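Local atomic coordinates of hydroxylacyl-CoA dehydrogenase (Streptomyces coelicolor, PDB entry 5BKA), a protein that probably takes part in biosynthesis of the polyketide actinorhodin, as a SnoaL-like member of the NTF2-like superfamily. Residues K73-L85 / A95-D107. Residues are numbered along the deposited sequence; the frame is centred on the assembly and turned at random.
Sequences KIQRRHWFDHTAL and ATSYCLVLTVHAD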
loop_
_atom_site.group_PDB
_atom_site.type_symbol
_atom_site.label_atom_id
_atom_site.label_comp_id
_atom_site.label_asym_id
_atom_site.label_seq_id
_atom_site.Cartn_x
_atom_site.Cartn_y
_atom_site.Cartn_z
ATOM N N LYS B 73 -14.543 -11.966 -15.478
ATOM C CA LYS B 73 -13.763 -13.109 -15.080
ATOM C C LYS B 73 -12.395 -12.711 -14.567
ATOM O O LYS B 73 -11.833 -13.422 -13.708
ATOM C CB LYS B 73 -13.639 -14.082 -16.234
ATOM C CG LYS B 73 -14.890 -14.894 -16.484
ATOM C CD LYS B 73 -14.537 -15.909 -17.496
ATOM C CE LYS B 73 -13.365 -16.654 -16.891
ATOM N NZ LYS B 73 -12.350 -16.975 -17.916
ATOM N N ILE B 74 -11.900 -11.568 -15.066
ATOM C CA ILE B 74 -10.597 -11.016 -14.705
ATOM C C ILE B 74 -10.851 -9.641 -14.105
ATOM O O ILE B 74 -11.564 -8.818 -14.690
ATOM C CB ILE B 74 -9.620 -10.846 -15.904
ATOM C CG1 ILE B 74 -9.494 -12.003 -16.902
ATOM C CG2 ILE B 74 -8.226 -10.685 -15.428
ATOM C CD1 ILE B 74 -8.738 -13.273 -16.421
ATOM N N GLN B 75 -10.244 -9.371 -12.961
ATOM C CA GLN B 75 -10.154 -8.023 -12.423
ATOM C C GLN B 75 -8.702 -7.839 -12.000
ATOM O O GLN B 75 -8.209 -8.546 -11.108
ATOM C CB GLN B 75 -11.119 -7.774 -11.253
ATOM C CG GLN B 75 -10.928 -6.421 -10.579
ATOM C CD GLN B 75 -11.224 -5.251 -11.502
ATOM O OE1 GLN B 75 -12.361 -5.056 -11.946
ATOM N NE2 GLN B 75 -10.199 -4.453 -11.785
ATOM N N ARG B 76 -8.020 -6.880 -12.620
ATOM C CA ARG B 76 -6.619 -6.654 -12.309
ATOM C C ARG B 76 -6.477 -5.525 -11.296
ATOM O O ARG B 76 -7.290 -4.600 -11.252
ATOM C CB ARG B 76 -5.811 -6.336 -13.570
ATOM C CG ARG B 76 -5.613 -7.537 -14.488
ATOM C CD ARG B 76 -4.350 -7.384 -15.322
ATOM N NE ARG B 76 -3.478 -8.549 -15.214
ATOM C CZ ARG B 76 -2.172 -8.533 -15.467
ATOM N NH1 ARG B 76 -1.582 -7.408 -15.845
ATOM N NH2 ARG B 76 -1.458 -9.642 -15.342
ATOM N N ARG B 77 -5.435 -5.614 -10.470
ATOM C CA ARG B 77 -5.122 -4.578 -9.496
ATOM C C ARG B 77 -3.619 -4.359 -9.488
ATOM O O ARG B 77 -2.851 -5.313 -9.328
ATOM C CB ARG B 77 -5.607 -4.962 -8.091
ATOM C CG ARG B 77 -7.107 -5.193 -7.977
ATOM C CD ARG B 77 -7.890 -3.889 -8.073
ATOM N NE ARG B 77 -9.330 -4.124 -8.054
ATOM C CZ ARG B 77 -10.236 -3.279 -8.534
ATOM N NH1 ARG B 77 -9.858 -2.128 -9.073
ATOM N NH2 ARG B 77 -11.524 -3.584 -8.470
ATOM N N HIS B 78 -3.206 -3.108 -9.662
ATOM C CA HIS B 78 -1.798 -2.730 -9.672
ATOM C C HIS B 78 -1.485 -2.024 -8.355
ATOM O O HIS B 78 -1.698 -0.817 -8.220
ATOM C CB HIS B 78 -1.484 -1.838 -10.869
ATOM C CG HIS B 78 -1.577 -2.539 -12.188
ATOM N ND1 HIS B 78 -2.778 -2.922 -12.744
ATOM C CD2 HIS B 78 -0.618 -2.919 -13.065
ATOM C CE1 HIS B 78 -2.555 -3.512 -13.906
ATOM N NE2 HIS B 78 -1.252 -3.523 -14.123
ATOM N N TRP B 79 -0.965 -2.782 -7.393
ATOM C CA TRP B 79 -0.596 -2.234 -6.096
ATOM C C TRP B 79 0.762 -1.546 -6.174
ATOM O O TRP B 79 1.673 -2.027 -6.849
ATOM C CB TRP B 79 -0.556 -3.344 -5.043
ATOM C CG TRP B 79 -1.904 -3.699 -4.500
ATOM C CD1 TRP B 79 -3.030 -3.976 -5.217
ATOM C CD2 TRP B 79 -2.269 -3.812 -3.120
ATOM N NE1 TRP B 79 -4.074 -4.253 -4.370
ATOM C CE2 TRP B 79 -3.633 -4.158 -3.077
ATOM C CE3 TRP B 79 -1.573 -3.654 -1.917
ATOM C CZ2 TRP B 79 -4.318 -4.345 -1.879
ATOM C CZ3 TRP B 79 -2.255 -3.839 -0.728
ATOM C CH2 TRP B 79 -3.613 -4.182 -0.718
ATOM N N PHE B 80 0.888 -0.411 -5.492
ATOM C CA PHE B 80 2.145 0.315 -5.378
ATOM C C PHE B 80 2.634 0.289 -3.935
ATOM O O PHE B 80 1.855 0.097 -2.998
ATOM C CB PHE B 80 1.995 1.771 -5.837
ATOM C CG PHE B 80 2.142 1.969 -7.321
ATOM C CD1 PHE B 80 1.826 0.956 -8.211
ATOM C CD2 PHE B 80 2.587 3.181 -7.825
ATOM C CE1 PHE B 80 1.958 1.147 -9.576
ATOM C CE2 PHE B 80 2.721 3.378 -9.188
ATOM C CZ PHE B 80 2.406 2.357 -10.064
ATOM N N ASP B 81 3.940 0.496 -3.760
ATOM C CA ASP B 81 4.516 0.551 -2.423
ATOM C C ASP B 81 5.875 1.232 -2.467
ATOM O O ASP B 81 6.589 1.162 -3.471
ATOM C CB ASP B 81 4.667 -0.847 -1.815
ATOM C CG ASP B 81 4.575 -0.838 -0.301
ATOM O OD1 ASP B 81 3.477 -0.566 0.223
ATOM O OD2 ASP B 81 5.599 -1.100 0.365
ATOM N N HIS B 82 6.225 1.873 -1.349
ATOM C CA HIS B 82 7.558 2.437 -1.124
ATOM C C HIS B 82 7.955 3.416 -2.227
ATOM O O HIS B 82 9.036 3.326 -2.811
ATOM C CB HIS B 82 8.601 1.326 -0.975
ATOM C CG HIS B 82 8.578 0.657 0.363
ATOM N ND1 HIS B 82 8.259 1.325 1.525
ATOM C CD2 HIS B 82 8.833 -0.624 0.723
ATOM C CE1 HIS B 82 8.320 0.486 2.544
ATOM N NE2 HIS B 82 8.663 -0.704 2.084
ATOM N N THR B 83 7.061 4.358 -2.514
ATOM C CA THR B 83 7.391 5.444 -3.426
ATOM C C THR B 83 8.547 6.260 -2.861
ATOM O O THR B 83 8.553 6.616 -1.679
ATOM C CB THR B 83 6.167 6.332 -3.653
ATOM O OG1 THR B 83 5.134 5.570 -4.290
ATOM C CG2 THR B 83 6.520 7.524 -4.529
ATOM N N ALA B 84 9.538 6.543 -3.706
ATOM C CA ALA B 84 10.704 7.328 -3.316
ATOM C C ALA B 84 10.895 8.440 -4.334
ATOM O O ALA B 84 11.050 8.168 -5.529
ATOM C CB ALA B 84 11.957 6.452 -3.225
ATOM N N LEU B 85 10.885 9.686 -3.865
ATOM C CA LEU B 85 10.936 10.860 -4.721
ATOM C C LEU B 85 12.265 11.593 -4.595
ATOM O O LEU B 85 12.975 11.486 -3.592
ATOM C CB LEU B 85 9.795 11.827 -4.390
ATOM C CG LEU B 85 8.375 11.268 -4.335
ATOM C CD1 LEU B 85 7.412 12.342 -3.858
ATOM C CD2 LEU B 85 7.958 10.739 -5.696
ATOM N N ALA B 95 10.401 9.381 -9.754
ATOM C CA ALA B 95 9.725 8.519 -8.794
ATOM C C ALA B 95 10.036 7.058 -9.080
ATOM O O ALA B 95 9.993 6.619 -10.235
ATOM C CB ALA B 95 8.212 8.751 -8.801
ATOM N N THR B 96 10.359 6.313 -8.024
ATOM C CA THR B 96 10.567 4.873 -8.108
ATOM C C THR B 96 9.680 4.194 -7.075
ATOM O O THR B 96 9.754 4.515 -5.885
ATOM C CB THR B 96 12.034 4.502 -7.871
ATOM O OG1 THR B 96 12.857 5.138 -8.855
ATOM C CG2 THR B 96 12.219 2.993 -7.965
ATOM N N SER B 97 8.850 3.258 -7.527
ATOM C CA SER B 97 7.915 2.560 -6.658
ATOM C C SER B 97 7.950 1.067 -6.942
ATOM O O SER B 97 8.248 0.636 -8.059
ATOM C CB SER B 97 6.480 3.078 -6.834
ATOM O OG SER B 97 6.425 4.486 -6.705
ATOM N N TYR B 98 7.651 0.284 -5.912
ATOM C CA TYR B 98 7.343 -1.123 -6.104
ATOM C C TYR B 98 5.940 -1.250 -6.677
ATOM O O TYR B 98 5.052 -0.447 -6.377
ATOM C CB TYR B 98 7.421 -1.895 -4.784
ATOM C CG TYR B 98 8.786 -1.953 -4.132
ATOM C CD1 TYR B 98 9.924 -1.515 -4.795
ATOM C CD2 TYR B 98 8.930 -2.450 -2.844
ATOM C CE1 TYR B 98 11.169 -1.573 -4.190
ATOM C CE2 TYR B 98 10.163 -2.510 -2.233
ATOM C CZ TYR B 98 11.280 -2.073 -2.908
ATOM O OH TYR B 98 12.507 -2.137 -2.293
ATOM N N CYS B 99 5.736 -2.273 -7.498
ATOM C CA CYS B 99 4.400 -2.585 -7.979
ATOM C C CYS B 99 4.212 -4.093 -8.005
ATOM O O CYS B 99 5.113 -4.837 -8.399
ATOM C CB CYS B 99 4.144 -1.999 -9.376
ATOM S SG CYS B 99 2.592 -2.538 -10.153
ATOM N N LEU B 100 3.026 -4.534 -7.597
ATOM C CA LEU B 100 2.661 -5.945 -7.589
ATOM C C LEU B 100 1.305 -6.074 -8.262
ATOM O O LEU B 100 0.329 -5.451 -7.825
ATOM C CB LEU B 100 2.617 -6.513 -6.165
ATOM C CG LEU B 100 2.163 -7.972 -6.015
ATOM C CD1 LEU B 100 3.120 -8.930 -6.718
ATOM C CD2 LEU B 100 2.013 -8.348 -4.547
ATOM N N VAL B 101 1.245 -6.871 -9.319
ATOM C CA VAL B 101 0.023 -7.041 -10.091
ATOM C C VAL B 101 -0.772 -8.199 -9.509
ATOM O O VAL B 101 -0.229 -9.286 -9.271
ATOM C CB VAL B 101 0.339 -7.275 -11.578
ATOM C CG1 VAL B 101 -0.947 -7.439 -12.373
ATOM C CG2 VAL B 101 1.172 -6.127 -12.126
ATOM N N LEU B 102 -2.055 -7.961 -9.268
ATOM C CA LEU B 102 -2.992 -8.986 -8.833
ATOM C C LEU B 102 -3.930 -9.296 -9.990
ATOM O O LEU B 102 -4.419 -8.380 -10.658
ATOM C CB LEU B 102 -3.791 -8.523 -7.612
ATOM C CG LEU B 102 -3.191 -8.689 -6.212
ATOM C CD1 LEU B 102 -1.933 -7.847 -6.026
ATOM C CD2 LEU B 102 -4.229 -8.337 -5.156
ATOM N N THR B 103 -4.160 -10.581 -10.241
ATOM C CA THR B 103 -5.135 -11.026 -11.233
ATOM C C THR B 103 -6.210 -11.811 -10.496
ATOM O O THR B 103 -5.951 -12.912 -9.996
ATOM C CB THR B 103 -4.473 -11.868 -12.323
ATOM O OG1 THR B 103 -3.458 -11.092 -12.972
ATOM C CG2 THR B 103 -5.500 -12.313 -13.356
ATOM N N VAL B 104 -7.414 -11.250 -10.430
ATOM C CA VAL B 104 -8.518 -11.838 -9.683
ATOM C C VAL B 104 -9.447 -12.527 -10.668
ATOM O O VAL B 104 -9.968 -11.893 -11.594
ATOM C CB VAL B 104 -9.270 -10.780 -8.863
ATOM C CG1 VAL B 104 -10.412 -11.427 -8.099
ATOM C CG2 VAL B 104 -8.317 -10.069 -7.915
ATOM N N HIS B 105 -9.655 -13.822 -10.472
ATOM C CA HIS B 105 -10.522 -14.607 -11.335
ATOM C C HIS B 105 -11.916 -14.729 -10.736
ATOM O O HIS B 105 -12.070 -14.813 -9.515
ATOM C CB HIS B 105 -9.912 -15.980 -11.595
ATOM C CG HIS B 105 -8.576 -15.904 -12.258
ATOM N ND1 HIS B 105 -8.432 -15.608 -13.596
ATOM C CD2 HIS B 105 -7.325 -16.062 -11.769
ATOM C CE1 HIS B 105 -7.148 -15.594 -13.904
ATOM N NE2 HIS B 105 -6.455 -15.872 -12.815
ATOM N N ALA B 106 -12.928 -14.721 -11.606
ATOM C CA ALA B 106 -14.316 -14.830 -11.172
ATOM C C ALA B 106 -14.520 -16.039 -10.266
ATOM O O ALA B 106 -14.115 -17.154 -10.598
ATOM C CB ALA B 106 -15.237 -14.922 -12.393
ATOM N N ASP B 107 -15.135 -15.795 -9.111
ATOM C CA ASP B 107 -15.519 -16.817 -8.145
ATOM C C ASP B 107 -14.344 -17.569 -7.565
ATOM O O ASP B 107 -14.513 -18.692 -7.089
ATOM C CB ASP B 107 -16.506 -17.791 -8.754
ATOM C CG ASP B 107 -17.727 -17.079 -9.327
ATOM O OD1 ASP B 107 -18.022 -17.114 -10.506
ATOM O OD2 ASP B 107 -18.400 -16.374 -8.612
HETATM O O HOH W 1 -11.263 -16.315 -14.604
#
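Arg76 lays one face of its guanidinium over Val101, whose CG1 stands 3.5 Å from CZ and over the centre of the group. The bend at chi3 (128°) turns the group back across the neighbouring strand, where NE and NH2 each make a weak hydrogen bond to Thr103 OG1, both 3.4 Å long. Replacing Arg76 by alanine removes the guanidinium, which would probably uncover Val101 CG1 and deprive Thr103 OG1 of two weak donors. Val101 also has CG2 3.8 Å from His78 CD2, its side chain running alongside the imidazole. On the sheet face that carries Arg76, Val101 and Phe80, Cys99 SG approaches Phe80 CE1 at 3.8 Å, a sulfur-aromatic contact in which the sulfur sits obliquely, 69° off the ring normal.

These side chains are positioned by an antiparallel hairpin of the SnoaL-like domain's curved sheet, strands 74-87 and 93-105, in which Arg77 and Leu102 exchange two backbone hydrogen bonds, the one from Leu102 N to Arg77 O being 2.8 Å and nearly straight (169°). A beta bulge at His82 and Thr83 shifts the register by one, and within it Thr83 OG1 and Ser97 OG share a 2.9 Å hydrogen bond. Beyond the hairpin, Asp26 accepts from His78 ND1, and Tyr18 meets Phe80 edge-to-face, both from helix 10-26. The chemistry implies a shared role: that helix also reaches Arg77, which salt-bridges Asp141 of the third subunit, while Phe80 meets His82 of that subunit.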